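Long-range contacts in inositol monophosphatase (Zymomonas mobilis, PDB 4N81), which probably hydrolyses phosphate monoesters such as inositol monophosphate, with magnesium as cofactor: residues Ser4-Asp9 with Val130-Thr135; Leu104-Glu109 with Phe211-Pro216. All coordinates share one frame; numbering follows the deposited sequence.

Both contacts are built on the same mixed sheet, contact 1 near the surface, at a turn between two of its strands, and contact 2 deep in the chain; their centres lie about 12 Å apart. Their segments alternate along the sequence in the order 4-9, 104-109, 130-135, 211-216. In contact 1 the start of helix 7-24 meets the turn joining strands 125-130 and 133-137. In contact 2 strand 102-109 carries the residues that lead into helix 214-220. Helix 7-24 ties the two together, since D9 packs on L107, and Y6, just ahead of the helix, reaches E109. The N-terminus is thus fastened to the sheet that also supplies D86 to the predicted magnesium site.

Contact 1. Residues Ser4-Asp9 with Val130-Thr135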
loop_
_atom_site.group_PDB
_atom_site.type_symbol
_atom_site.label_atom_id
_atom_site.label_comp_id
_atom_site.label_asym_id
_atom_site.label_seq_id
_atom_site.Cartn_x
_atom_site.Cartn_y
_atom_site.Cartn_z
ATOM N N SER A 4 33.533 0.756 1.310
ATOM C CA SER A 4 33.221 1.511 0.094
ATOM C C SER A 4 34.159 2.676 -0.173
ATOM O O SER A 4 34.670 3.294 0.749
ATOM C CB SER A 4 31.815 2.093 0.217
ATOM O OG SER A 4 31.472 2.802 -0.946
ATOM N N ALA A 5 34.327 3.032 -1.438
ATOM C CA ALA A 5 34.985 4.289 -1.752
ATOM C C ALA A 5 34.114 5.464 -1.296
ATOM O O ALA A 5 34.602 6.600 -1.187
ATOM C CB ALA A 5 35.272 4.387 -3.242
ATOM N N TYR A 6 32.819 5.193 -1.086
ATOM C CA TYR A 6 31.849 6.196 -0.614
ATOM C C TYR A 6 31.514 6.132 0.884
ATOM O O TYR A 6 30.471 6.645 1.325
ATOM C CB TYR A 6 30.528 6.080 -1.419
ATOM C CG TYR A 6 30.751 6.384 -2.864
ATOM C CD1 TYR A 6 31.037 5.370 -3.766
ATOM C CD2 TYR A 6 30.712 7.687 -3.322
ATOM C CE1 TYR A 6 31.269 5.633 -5.100
ATOM C CE2 TYR A 6 30.940 7.972 -4.651
ATOM C CZ TYR A 6 31.218 6.935 -5.548
ATOM O OH TYR A 6 31.474 7.222 -6.886
ATOM N N GLU A 7 32.361 5.492 1.683
ATOM C CA GLU A 7 31.976 5.214 3.072
ATOM C C GLU A 7 31.526 6.480 3.830
ATOM O O GLU A 7 30.509 6.467 4.550
ATOM C CB GLU A 7 33.196 4.612 3.798
ATOM C CG GLU A 7 33.025 4.327 5.275
ATOM C CD GLU A 7 34.357 3.893 5.936
ATOM O OE1 GLU A 7 35.217 3.318 5.222
ATOM O OE2 GLU A 7 34.541 4.135 7.162
ATOM N N ASP A 8 32.254 7.585 3.639
ATOM C CA ASP A 8 31.929 8.818 4.375
ATOM C C ASP A 8 30.580 9.393 3.946
ATOM O O ASP A 8 29.761 9.845 4.784
ATOM C CB ASP A 8 32.997 9.880 4.133
ATOM C CG ASP A 8 34.240 9.662 4.981
ATOM O OD1 ASP A 8 34.129 8.986 6.034
ATOM O OD2 ASP A 8 35.316 10.173 4.593
ATOM N N ASP A 9 30.345 9.342 2.629
ATOM C CA ASP A 9 29.078 9.797 2.072
ATOM C C ASP A 9 27.920 8.907 2.499
ATOM O O ASP A 9 26.782 9.390 2.680
ATOM C CB ASP A 9 29.137 9.871 0.536
ATOM C CG ASP A 9 30.111 10.951 0.039
ATOM O OD1 ASP A 9 30.750 10.752 -1.022
ATOM O OD2 ASP A 9 30.195 12.019 0.690
ATOM N N VAL A 130 24.808 1.312 -3.167
ATOM C CA VAL A 130 26.012 2.095 -3.458
ATOM C C VAL A 130 26.711 1.373 -4.604
ATOM O O VAL A 130 26.656 0.123 -4.697
ATOM C CB VAL A 130 27.033 2.092 -2.271
ATOM C CG1 VAL A 130 28.183 3.049 -2.540
ATOM C CG2 VAL A 130 26.371 2.413 -0.951
ATOM N N LYS A 131 27.431 2.139 -5.407
ATOM C CA LYS A 131 27.967 1.662 -6.668
ATOM C C LYS A 131 28.892 0.457 -6.432
ATOM O O LYS A 131 28.963 -0.444 -7.258
ATOM C CB LYS A 131 28.779 2.829 -7.272
ATOM C CG LYS A 131 29.724 2.495 -8.396
ATOM C CD LYS A 131 30.455 3.771 -8.852
ATOM C CE LYS A 131 31.367 3.520 -10.042
ATOM N NZ LYS A 131 31.761 4.824 -10.673
ATOM N N ASP A 132 29.578 0.420 -5.299
ATOM C CA ASP A 132 30.606 -0.615 -5.127
ATOM C C ASP A 132 30.310 -1.659 -4.023
ATOM O O ASP A 132 31.208 -2.338 -3.550
ATOM C CB ASP A 132 32.031 -0.015 -4.995
ATOM C CG ASP A 132 32.162 1.012 -3.862
ATOM O OD1 ASP A 132 31.199 1.229 -3.096
ATOM O OD2 ASP A 132 33.257 1.595 -3.725
ATOM N N LEU A 133 29.066 -1.734 -3.566
ATOM C CA LEU A 133 28.698 -2.702 -2.545
ATOM C C LEU A 133 27.344 -3.326 -2.867
ATOM O O LEU A 133 26.536 -2.733 -3.586
ATOM C CB LEU A 133 28.578 -2.039 -1.172
ATOM C CG LEU A 133 29.824 -1.939 -0.295
ATOM C CD1 LEU A 133 30.814 -3.095 -0.488
ATOM C CD2 LEU A 133 30.437 -0.687 -0.671
ATOM N N PRO A 134 27.086 -4.534 -2.322
ATOM C CA PRO A 134 25.722 -5.109 -2.347
ATOM C C PRO A 134 24.748 -4.235 -1.562
ATOM O O PRO A 134 25.083 -3.632 -0.533
ATOM C CB PRO A 134 25.880 -6.481 -1.651
ATOM C CG PRO A 134 27.291 -6.548 -1.186
ATOM C CD PRO A 134 28.108 -5.479 -1.849
ATOM N N THR A 135 23.530 -4.183 -2.060
ATOM C CA THR A 135 22.452 -3.450 -1.427
ATOM C C THR A 135 22.093 -4.114 -0.111
ATOM O O THR A 135 22.126 -5.350 -0.024
ATOM C CB THR A 135 21.271 -3.428 -2.364
ATOM O OG1 THR A 135 21.621 -2.594 -3.467
ATOM C CG2 THR A 135 19.986 -2.882 -1.714
#
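The carboxylate of D132 grips the N-terminal arm with both oxygens. Its OD1 accepts a hydrogen bond from S4 OG (2.7 Å), its OD2 one from the backbone N of A5 (2.9 Å, nearly straight at 170°), each oxygen using its syn lone pair. S4 OG lies anti to its own backbone N (chi1 -179°), turned so that it can also accept from the backbone N of Y6 at 2.7 Å. That second bond makes an ST turn, with Y6 at the N-cap position of helix 7-24. Facing it is a beta-hairpin turn, type I from V130 to L133, which joins strands 125-130 and 133-137 and is closed by L133 N on V130 O; D132 projects from it. A leucine in its place offers no acceptor to S4 OG or A5 N and would probably let these first residues drift from the turn, while Y6 still holds. D132 OD1 also lies at the edge of the Y6 ring, whose plane is turned 69° from the carboxylate. V130 CG1 meets ring atom CD1 of Y6 obliquely at 3.9 Å and approaches S4 OG as well. At the far end of the ring, Y6 OH is hydrogen-bonded to E109 OE1 on strand 102-109.

Contact 2. Residues Leu104-Glu109 with Phe211-Pro216; sequences LIALVE and FAALVP
Backbone O of F211 receives two amides, L214 N at 2.9 Å in a weak bond and V215 N in a longer one, and the turn so closed sets A212 and A213 against A106 on strand 102-109. This is the interior of the layered alpha/beta sandwich of the inositol monophosphatase family. The strand lies in the larger mixed sheet, and the residues leading into helix 214-220 pack on one face of it, while on the opposite face I105 meets L16 and A17 of helix 7-24. Small residues allow a very close approach: the CA atoms of A106 and A213 are 4.5 Å apart. The methyl of A106 rests on the backbone of the turn, with CB 3.6 Å from A213 N, and beside it CB touches CB of A212 at 3.8 Å. V108 CG2 flanks the A212 methyl farther along the strand. A213, the residue most buried by the contact, points its CB at the strand backbone, 3.5 Å from I105 O, and also touches L104 CB. The contact borders the predicted magnesium site. D210, one of its ligands, immediately precedes F211, and the side chain of L104 comes within about 4 Å of the side chains of two others, D86 and D89. L104 has CG anti to its carbonyl carbon (chi1 -55°), which turns the branch away from the A213 methyl and brings CD2 to L214. Both leucines also touch I118 of the neighbouring strand, and they meet each other through single methyls, L104 CD2 lying 4.2 Å from L214 CD2.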
loop_
_atom_site.group_PDB
_atom_site.type_symbol
_atom_site.label_atom_id
_atom_site.label_comp_id
_atom_site.label_asym_id
_atom_site.label_seq_id
_atom_site.Cartn_x
_atom_site.Cartn_y
_atom_site.Cartn_z
ATOM N N LEU A 104 13.856 9.747 0.054
ATOM C CA LEU A 104 14.900 9.297 -0.874
ATOM C C LEU A 104 16.073 10.245 -0.777
ATOM O O LEU A 104 15.879 11.469 -0.873
ATOM C CB LEU A 104 14.368 9.336 -2.312
ATOM C CG LEU A 104 13.077 8.558 -2.582
ATOM C CD1 LEU A 104 12.700 8.570 -4.080
ATOM C CD2 LEU A 104 13.307 7.100 -2.130
ATOM N N ILE A 105 17.277 9.692 -0.622
ATOM C CA ILE A 105 18.495 10.513 -0.668
ATOM C C ILE A 105 19.448 9.868 -1.686
ATOM O O ILE A 105 19.703 8.657 -1.634
ATOM C CB ILE A 105 19.142 10.508 0.729
ATOM C CG1 ILE A 105 18.202 11.208 1.739
ATOM C CG2 ILE A 105 20.598 11.123 0.696
ATOM C CD1 ILE A 105 18.352 10.724 3.158
ATOM N N ALA A 106 20.045 10.658 -2.557
ATOM C CA ALA A 106 20.964 10.060 -3.507
ATOM C C ALA A 106 22.160 10.959 -3.690
ATOM O O ALA A 106 22.042 12.169 -3.522
ATOM C CB ALA A 106 20.265 9.861 -4.829
ATOM N N LEU A 107 23.315 10.350 -3.985
ATOM C CA LEU A 107 24.493 11.099 -4.460
ATOM C C LEU A 107 24.687 10.702 -5.931
ATOM O O LEU A 107 24.637 9.508 -6.260
ATOM C CB LEU A 107 25.747 10.696 -3.677
ATOM C CG LEU A 107 27.064 11.317 -4.164
ATOM C CD1 LEU A 107 26.966 12.859 -4.187
ATOM C CD2 LEU A 107 28.253 10.860 -3.281
ATOM N N VAL A 108 24.949 11.706 -6.788
ATOM C CA VAL A 108 24.929 11.537 -8.219
ATOM C C VAL A 108 26.252 12.115 -8.724
ATOM O O VAL A 108 26.637 13.190 -8.286
ATOM C CB VAL A 108 23.729 12.308 -8.811
ATOM C CG1 VAL A 108 23.807 12.349 -10.303
ATOM C CG2 VAL A 108 22.425 11.655 -8.395
ATOM N N GLU A 109 26.958 11.381 -9.585
ATOM C CA GLU A 109 28.228 11.879 -10.149
ATOM C C GLU A 109 28.188 11.806 -11.659
ATOM O O GLU A 109 27.879 10.744 -12.194
ATOM C CB GLU A 109 29.410 11.001 -9.723
ATOM C CG GLU A 109 29.802 11.108 -8.277
ATOM C CD GLU A 109 31.049 10.266 -7.939
ATOM O OE1 GLU A 109 31.230 9.967 -6.754
ATOM O OE2 GLU A 109 31.843 9.922 -8.841
ATOM N N PHE A 211 13.650 8.972 -8.689
ATOM C CA PHE A 211 14.314 7.708 -9.076
ATOM C C PHE A 211 15.823 7.631 -8.870
ATOM O O PHE A 211 16.429 6.512 -8.887
ATOM C CB PHE A 211 13.932 7.251 -10.522
ATOM C CG PHE A 211 14.336 8.222 -11.606
ATOM C CD1 PHE A 211 15.621 8.197 -12.145
ATOM C CD2 PHE A 211 13.430 9.151 -12.097
ATOM C CE1 PHE A 211 15.995 9.073 -13.183
ATOM C CE2 PHE A 211 13.790 10.031 -13.110
ATOM C CZ PHE A 211 15.073 9.995 -13.665
ATOM N N ALA A 212 16.435 8.809 -8.645
ATOM C CA ALA A 212 17.890 8.803 -8.496
ATOM C C ALA A 212 18.319 7.797 -7.427
ATOM O O ALA A 212 19.216 6.990 -7.673
ATOM C CB ALA A 212 18.415 10.227 -8.111
ATOM N N ALA A 213 17.687 7.836 -6.246
ATOM C CA ALA A 213 18.123 6.924 -5.135
ATOM C C ALA A 213 17.833 5.455 -5.479
ATOM O O ALA A 213 18.462 4.532 -4.917
ATOM C CB ALA A 213 17.386 7.286 -3.818
ATOM N N LEU A 214 16.811 5.234 -6.303
ATOM C CA LEU A 214 16.375 3.853 -6.523
ATOM C C LEU A 214 17.376 3.055 -7.334
ATOM O O LEU A 214 17.490 1.815 -7.181
ATOM C CB LEU A 214 15.046 3.840 -7.268
ATOM C CG LEU A 214 13.953 4.742 -6.671
ATOM C CD1 LEU A 214 12.770 4.697 -7.571
ATOM C CD2 LEU A 214 13.576 4.294 -5.241
ATOM N N VAL A 215 18.025 3.741 -8.275
ATOM C CA VAL A 215 18.877 2.937 -9.184
ATOM C C VAL A 215 20.009 2.085 -8.499
ATOM O O VAL A 215 20.130 0.884 -8.758
ATOM C CB VAL A 215 19.481 3.844 -10.354
ATOM C CG1 VAL A 215 20.342 2.989 -11.357
ATOM C CG2 VAL A 215 18.338 4.600 -11.112
ATOM N N PRO A 216 20.844 2.696 -7.640
ATOM C CA PRO A 216 21.890 1.904 -6.966
ATOM C C PRO A 216 21.315 0.795 -6.104
ATOM O O PRO A 216 21.942 -0.260 -5.953
ATOM C CB PRO A 216 22.635 2.944 -6.097
ATOM C CG PRO A 216 22.255 4.259 -6.657
ATOM C CD PRO A 216 20.905 4.123 -7.262
#